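Local structure of aldehyde dehydrogenase family protein (Pseudomonas syringae pv. tomato, 5IUV) at residues A295-Q298 against G299-T303; M395-Q399 against E400-G404. The protein probably oxidises indole-3-acetaldehyde to the auxin indole-3-acetic acid, using bound NAD+ as hydride acceptor. All blocks are in the same frame, centred on the assembly; numbering follows the deposited sequence.

Contact 1 (A295-Q298 against G299-T303). With NAD (nicotinamide-adenine-dinucleotide), chain C.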
# COMPACT_ATOMS: atom_id res chain seq x y z
N ALA A 295 22.83 11.37 -28.51
CA ALA A 295 23.90 12.37 -28.43
C ALA A 295 24.06 12.98 -27.04
O ALA A 295 25.13 13.50 -26.71
CB ALA A 295 23.67 13.48 -29.45
N PHE A 296 23.00 12.95 -26.23
CA PHE A 296 23.09 13.55 -24.90
C PHE A 296 24.15 12.84 -24.07
O PHE A 296 24.23 11.61 -24.06
CB PHE A 296 21.75 13.50 -24.16
CG PHE A 296 21.82 14.10 -22.77
CD1 PHE A 296 21.95 15.47 -22.60
CD2 PHE A 296 21.76 13.29 -21.65
CE1 PHE A 296 22.01 16.03 -21.32
CE2 PHE A 296 21.83 13.83 -20.37
CZ PHE A 296 21.96 15.21 -20.21
N ASN A 297 24.96 13.64 -23.38
CA ASN A 297 26.10 13.14 -22.61
C ASN A 297 26.99 12.20 -23.42
O ASN A 297 27.43 11.17 -22.92
CB ASN A 297 25.63 12.41 -21.35
CG ASN A 297 26.72 12.35 -20.28
OD1 ASN A 297 27.41 13.35 -20.05
ND2 ASN A 297 26.88 11.20 -19.65
N GLN A 298 27.25 12.58 -24.68
CA GLN A 298 28.19 11.87 -25.55
C GLN A 298 27.79 10.41 -25.79
O GLN A 298 28.63 9.59 -26.15
CB GLN A 298 29.61 11.93 -24.96
CG GLN A 298 30.16 13.34 -24.76
CD GLN A 298 29.59 14.04 -23.52
OE1 GLN A 298 29.09 15.16 -23.60
NE2 GLN A 298 29.65 13.36 -22.38
N GLY A 299 26.51 10.10 -25.58
CA GLY A 299 26.04 8.73 -25.75
C GLY A 299 26.48 7.83 -24.60
O GLY A 299 26.28 6.62 -24.64
N GLU A 300 27.07 8.45 -23.58
CA GLU A 300 27.55 7.71 -22.42
C GLU A 300 26.43 7.64 -21.40
O GLU A 300 26.52 8.17 -20.30
CB GLU A 300 28.80 8.38 -21.83
CG GLU A 300 29.93 8.49 -22.85
CD GLU A 300 31.06 9.41 -22.40
OE1 GLU A 300 30.77 10.46 -21.79
OE2 GLU A 300 32.24 9.07 -22.67
N VAL A 301 25.35 6.98 -21.82
CA VAL A 301 24.13 6.86 -21.03
C VAL A 301 23.66 5.42 -21.11
O VAL A 301 23.59 4.85 -22.20
CB VAL A 301 23.03 7.82 -21.54
CG1 VAL A 301 21.76 7.70 -20.69
CG2 VAL A 301 23.53 9.27 -21.55
N CYS A 302 23.36 4.83 -19.96
CA CYS A 302 22.93 3.44 -19.92
C CYS A 302 21.68 3.21 -20.76
O CYS A 302 21.55 2.19 -21.46
CB CYS A 302 22.67 3.02 -18.48
SG CYS A 302 21.42 4.02 -17.61
N THR A 303 20.76 4.17 -20.70
CA THR A 303 19.53 4.10 -21.48
C THR A 303 19.58 4.84 -22.81
O THR A 303 18.53 5.23 -23.32
CB THR A 303 18.34 4.65 -20.69
OG1 THR A 303 18.66 5.97 -20.22
CG2 THR A 303 18.06 3.77 -19.50
PA NAD C . 32.66 -0.68 -14.85
O1A NAD C . 31.86 -1.93 -14.79
O2A NAD C . 34.00 -0.82 -15.55
O5B NAD C . 32.88 -0.10 -13.40
C5B NAD C . 31.87 0.52 -12.58
C4B NAD C . 32.47 0.69 -11.20
O4B NAD C . 32.90 -0.60 -10.72
C3B NAD C . 33.67 1.62 -11.06
O3B NAD C . 33.62 2.33 -9.82
C2B NAD C . 34.86 0.65 -11.09
O2B NAD C . 36.01 1.19 -10.44
C1B NAD C . 34.26 -0.54 -10.34
N9A NAD C . 34.87 -1.84 -10.60
C8A NAD C . 35.57 -2.24 -11.71
N7A NAD C . 36.08 -3.45 -11.62
C5A NAD C . 35.67 -3.88 -10.36
C6A NAD C . 35.84 -5.10 -9.68
N6A NAD C . 36.56 -6.13 -10.15
N1A NAD C . 35.26 -5.23 -8.46
C2A NAD C . 34.57 -4.19 -7.97
N3A NAD C . 34.36 -2.99 -8.51
C4A NAD C . 34.93 -2.90 -9.72
O3 NAD C . 31.81 0.44 -15.63
PN NAD C . 32.11 1.95 -16.08
O1N NAD C . 33.00 1.87 -17.27
O2N NAD C . 32.56 2.73 -14.90
O5D NAD C . 30.66 2.50 -16.46
C5D NAD C . 30.04 2.24 -17.74
C4D NAD C . 28.99 1.17 -17.55
O4D NAD C . 28.01 1.64 -16.59
C3D NAD C . 28.19 0.82 -18.79
O3D NAD C . 28.09 -0.60 -18.92
C2D NAD C . 26.84 1.48 -18.50
O2D NAD C . 25.70 0.88 -19.12
C1D NAD C . 26.72 1.32 -16.97
N1N NAD C . 25.73 2.33 -16.40
C2N NAD C . 24.53 1.79 -15.89
C3N NAD C . 23.60 2.62 -15.30
C7N NAD C . 22.26 2.12 -14.80
O7N NAD C . 21.89 0.96 -15.09
N7N NAD C . 21.49 2.97 -14.17
C4N NAD C . 23.86 3.99 -15.23
C5N NAD C . 25.04 4.51 -15.76
C6N NAD C . 25.97 3.66 -16.34

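Contact 2 (M395-Q399 against E400-G404). With NAD (nicotinamide-adenine-dinucleotide), chain C.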
# COMPACT_ATOMS: atom_id res chain seq x y z
N MET A 395 24.13 -7.74 -36.04
CA MET A 395 25.42 -7.05 -36.17
C MET A 395 25.96 -6.65 -34.79
O MET A 395 25.18 -6.41 -33.87
CB MET A 395 25.27 -5.81 -37.05
CG MET A 395 25.01 -6.09 -38.53
SD MET A 395 24.76 -4.54 -39.42
CE MET A 395 24.51 -5.13 -41.10
N ARG A 396 27.28 -6.59 -34.67
CA ARG A 396 27.90 -6.26 -33.39
C ARG A 396 27.43 -4.90 -32.85
O ARG A 396 27.20 -4.76 -31.65
CB ARG A 396 29.43 -6.27 -33.51
CG ARG A 396 30.00 -7.66 -33.75
CD ARG A 396 31.50 -7.69 -33.48
NE ARG A 396 32.25 -6.87 -34.42
CZ ARG A 396 32.65 -7.27 -35.62
NH1 ARG A 396 32.36 -8.50 -36.04
NH2 ARG A 396 33.32 -6.45 -36.42
N ILE A 397 27.25 -3.92 -33.74
CA ILE A 397 26.85 -2.60 -33.28
C ILE A 397 25.38 -2.59 -32.85
O ILE A 397 24.93 -1.63 -32.23
CB ILE A 397 27.09 -1.51 -34.34
CG1 ILE A 397 26.34 -1.84 -35.63
CG2 ILE A 397 28.58 -1.34 -34.59
CD1 ILE A 397 26.19 -0.65 -36.55
N ALA A 398 24.65 -3.65 -33.18
CA ALA A 398 23.26 -3.78 -32.74
C ALA A 398 23.18 -4.56 -31.43
O ALA A 398 22.31 -4.30 -30.60
CB ALA A 398 22.42 -4.46 -33.81
N GLN A 399 24.08 -5.52 -31.25
CA GLN A 399 24.05 -6.39 -30.07
C GLN A 399 24.83 -5.82 -28.88
O GLN A 399 24.40 -5.94 -27.73
CB GLN A 399 24.59 -7.77 -30.42
CG GLN A 399 23.60 -8.64 -31.19
CD GLN A 399 22.38 -8.97 -30.36
OE1 GLN A 399 22.49 -9.39 -29.21
NE2 GLN A 399 21.19 -8.77 -30.94
N GLU A 400 25.98 -5.21 -29.15
CA GLU A 400 26.87 -4.79 -28.07
C GLU A 400 26.73 -3.32 -27.68
O GLU A 400 26.53 -2.45 -28.54
CB GLU A 400 28.32 -5.10 -28.45
CG GLU A 400 28.53 -6.56 -28.78
CD GLU A 400 29.92 -6.86 -29.29
OE1 GLU A 400 30.84 -6.07 -29.02
OE2 GLU A 400 30.08 -7.90 -29.96
N GLU A 401 26.82 -3.05 -26.38
CA GLU A 401 26.77 -1.68 -25.88
C GLU A 401 28.04 -0.93 -26.27
O GLU A 401 29.15 -1.38 -25.95
CB GLU A 401 26.59 -1.64 -24.36
CG GLU A 401 26.44 -0.23 -23.81
CD GLU A 401 26.19 -0.20 -22.31
OE1 GLU A 401 26.83 -0.98 -21.58
OE2 GLU A 401 25.34 0.60 -21.87
N ILE A 402 27.88 0.21 -26.93
CA ILE A 402 29.03 0.96 -27.41
C ILE A 402 29.44 2.06 -26.43
O ILE A 402 30.62 2.32 -26.23
CB ILE A 402 28.74 1.58 -28.79
CG1 ILE A 402 28.43 0.46 -29.80
CG2 ILE A 402 29.92 2.42 -29.27
CD1 ILE A 402 27.77 0.95 -31.08
N PHE A 403 28.44 2.68 -25.81
CA PHE A 403 28.65 3.76 -24.85
C PHE A 403 29.40 4.93 -25.48
O PHE A 403 30.31 5.51 -24.88
CB PHE A 403 29.39 3.26 -23.61
CG PHE A 403 28.83 3.80 -22.32
CD1 PHE A 403 27.49 3.66 -22.02
CD2 PHE A 403 29.65 4.44 -21.41
CE1 PHE A 403 26.97 4.15 -20.84
CE2 PHE A 403 29.14 4.94 -20.22
CZ PHE A 403 27.80 4.79 -19.94
N GLY A 404 29.00 5.26 -26.70
CA GLY A 404 29.43 6.47 -27.37
C GLY A 404 28.23 6.95 -28.17
O GLY A 404 27.19 6.30 -28.16
PA NAD C . 32.66 -0.68 -14.85
O1A NAD C . 31.86 -1.93 -14.79
O2A NAD C . 34.00 -0.82 -15.55
O5B NAD C . 32.88 -0.10 -13.40
C5B NAD C . 31.87 0.52 -12.58
C4B NAD C . 32.47 0.69 -11.20
O4B NAD C . 32.90 -0.60 -10.72
C3B NAD C . 33.67 1.62 -11.06
O3B NAD C . 33.62 2.33 -9.82
C2B NAD C . 34.86 0.65 -11.09
O2B NAD C . 36.01 1.19 -10.44
C1B NAD C . 34.26 -0.54 -10.34
N9A NAD C . 34.87 -1.84 -10.60
C8A NAD C . 35.57 -2.24 -11.71
N7A NAD C . 36.08 -3.45 -11.62
C5A NAD C . 35.67 -3.88 -10.36
C6A NAD C . 35.84 -5.10 -9.68
N6A NAD C . 36.56 -6.13 -10.15
N1A NAD C . 35.26 -5.23 -8.46
C2A NAD C . 34.57 -4.19 -7.97
N3A NAD C . 34.36 -2.99 -8.51
C4A NAD C . 34.93 -2.90 -9.72
O3 NAD C . 31.81 0.44 -15.63
PN NAD C . 32.11 1.95 -16.08
O1N NAD C . 33.00 1.87 -17.27
O2N NAD C . 32.56 2.73 -14.90
O5D NAD C . 30.66 2.50 -16.46
C5D NAD C . 30.04 2.24 -17.74
C4D NAD C . 28.99 1.17 -17.55
O4D NAD C . 28.01 1.64 -16.59
C3D NAD C . 28.19 0.82 -18.79
O3D NAD C . 28.09 -0.60 -18.92
C2D NAD C . 26.84 1.48 -18.50
O2D NAD C . 25.70 0.88 -19.12
C1D NAD C . 26.72 1.32 -16.97
N1N NAD C . 25.73 2.33 -16.40
C2N NAD C . 24.53 1.79 -15.89
C3N NAD C . 23.60 2.62 -15.30
C7N NAD C . 22.26 2.12 -14.80
O7N NAD C . 21.89 0.96 -15.09
N7N NAD C . 21.49 2.97 -14.17
C4N NAD C . 23.86 3.99 -15.23
C5N NAD C . 25.04 4.51 -15.76
C6N NAD C . 25.97 3.66 -16.34

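Contact 1 (A295-Q298 against G299-T303)
Where helix 283-295 ends, the chain bends into two overlapping type I' turns, in effect a short left-handed 3-10 turn: Phe296 O accepts Gly299 N at 3.1 Å, and Asn297 O accepts Glu300 N at 2.8 Å. Asn297, Gln298 and Gly299 all have positive phi, which makes these two overlapping i to i+3 bonds possible. An inverse gamma turn centred on Glu300 follows, its bond from Val301 N to Gly299 O being weak, and the chain then straightens toward Cys302. This is the cysteine loop of the aldehyde dehydrogenase family, a worked example of side chains bracing a turn from within.

Asn297 carries CG anti to its own nitrogen (chi1 -158°), which brings ND2 to Glu300 O, 3.1 Å away and above the carbonyl plane. The same ND2 also donates to Asn168 O, while Glu300 O receives Asn168 ND2, so Glu300 O takes two side-chain amides and Asn168 is joined to both residues. Gln298 NE2 bonds Glu300 OE1 at 3.2 Å; the acceptor lies in the amide plane, but the donor approaches from above the carboxylate, the two planes standing 89° apart. With Val345 N on OE2, the buried acid is held through both oxygens. Gln298 OE1 is taken by Gly342 N.

Val301 CG2 packs on Asn297 CB at 3.8 Å and touches the Phe296 carbonyl, with Phe296 CD2 a looser neighbour. Cys302, seen to bind indole-3-acetate and consistent with the nucleophile known from this family, places SG 3.4 Å from C4N of the nicotinamide.

Contact 2 (M395-Q399 against E400-G404)
Arg396 O is shared by two backbone donors: Glu400 N at 2.8 Å and, more weakly, Gln399 N at 3.2 Å. The first is the i to i+4 bond that closes the one-turn helix 396-399, just as its chain leaves helical geometry at Glu400. At the other end of the turn, Met395 occupies the N-cap position.

Glu400 folds back along the turn that it closes. With CG beside the backbone nitrogen (chi1 -57°), CG lies 3.6 Å from Arg396 O, and the extended chain runs side by side with that of Arg396. OE2 meets the methylene carbons CG and CD of the arginine, 3.8 Å from each, but the charged groups stay apart. The guanidinium pairs with Asp363 instead, and Glu400 OE1 bonds Tyr356 OH. Ile402 CD1 packs against Ile397 CB at 4.1 Å, while Lys271 NZ ties Ile397 O to Glu400 O.

After the turn comes the loop from which Glu401 and Phe403, two residues apart, reach the cofactor. Glu401, extended from the backbone, spreads its carboxylate across the two ribose hydroxyls: O2D donates to OE2 at 2.8 Å and O3D to OE1 at 3.0 Å. Phe403 offers a ring face to the same sugar, with C3D 4.1 Å above the plane and offset toward the rim. A glutamate bridging the ribose diol and a phenylalanine beside it are the hallmark of the nicotinamide-ribose site of NAD-dependent aldehyde dehydrogenases.

In the fold
Contact 1 is buried, its centre about 11 Å from that of the chain, whereas contact 2 is only partly buried and lies farther out, its centre about 19 Å from that of the chain. Each leads into a strand of one mixed sheet, 307-311 and 406-412, which pair in parallel, so the two loops arrive side by side at the cofactor. Their chemistry differs accordingly: the inner loop is fastened by buried amide and carboxylate groups, the outer one by a helical turn whose charged side chains, Arg396 and Glu400, find partners outside it. They meet where the Phe403 ring packs on the backbone at Val301, its CE1 3.4 Å from Val301 N. Together, 299-303 addresses the nicotinamide and 400-404 its ribose.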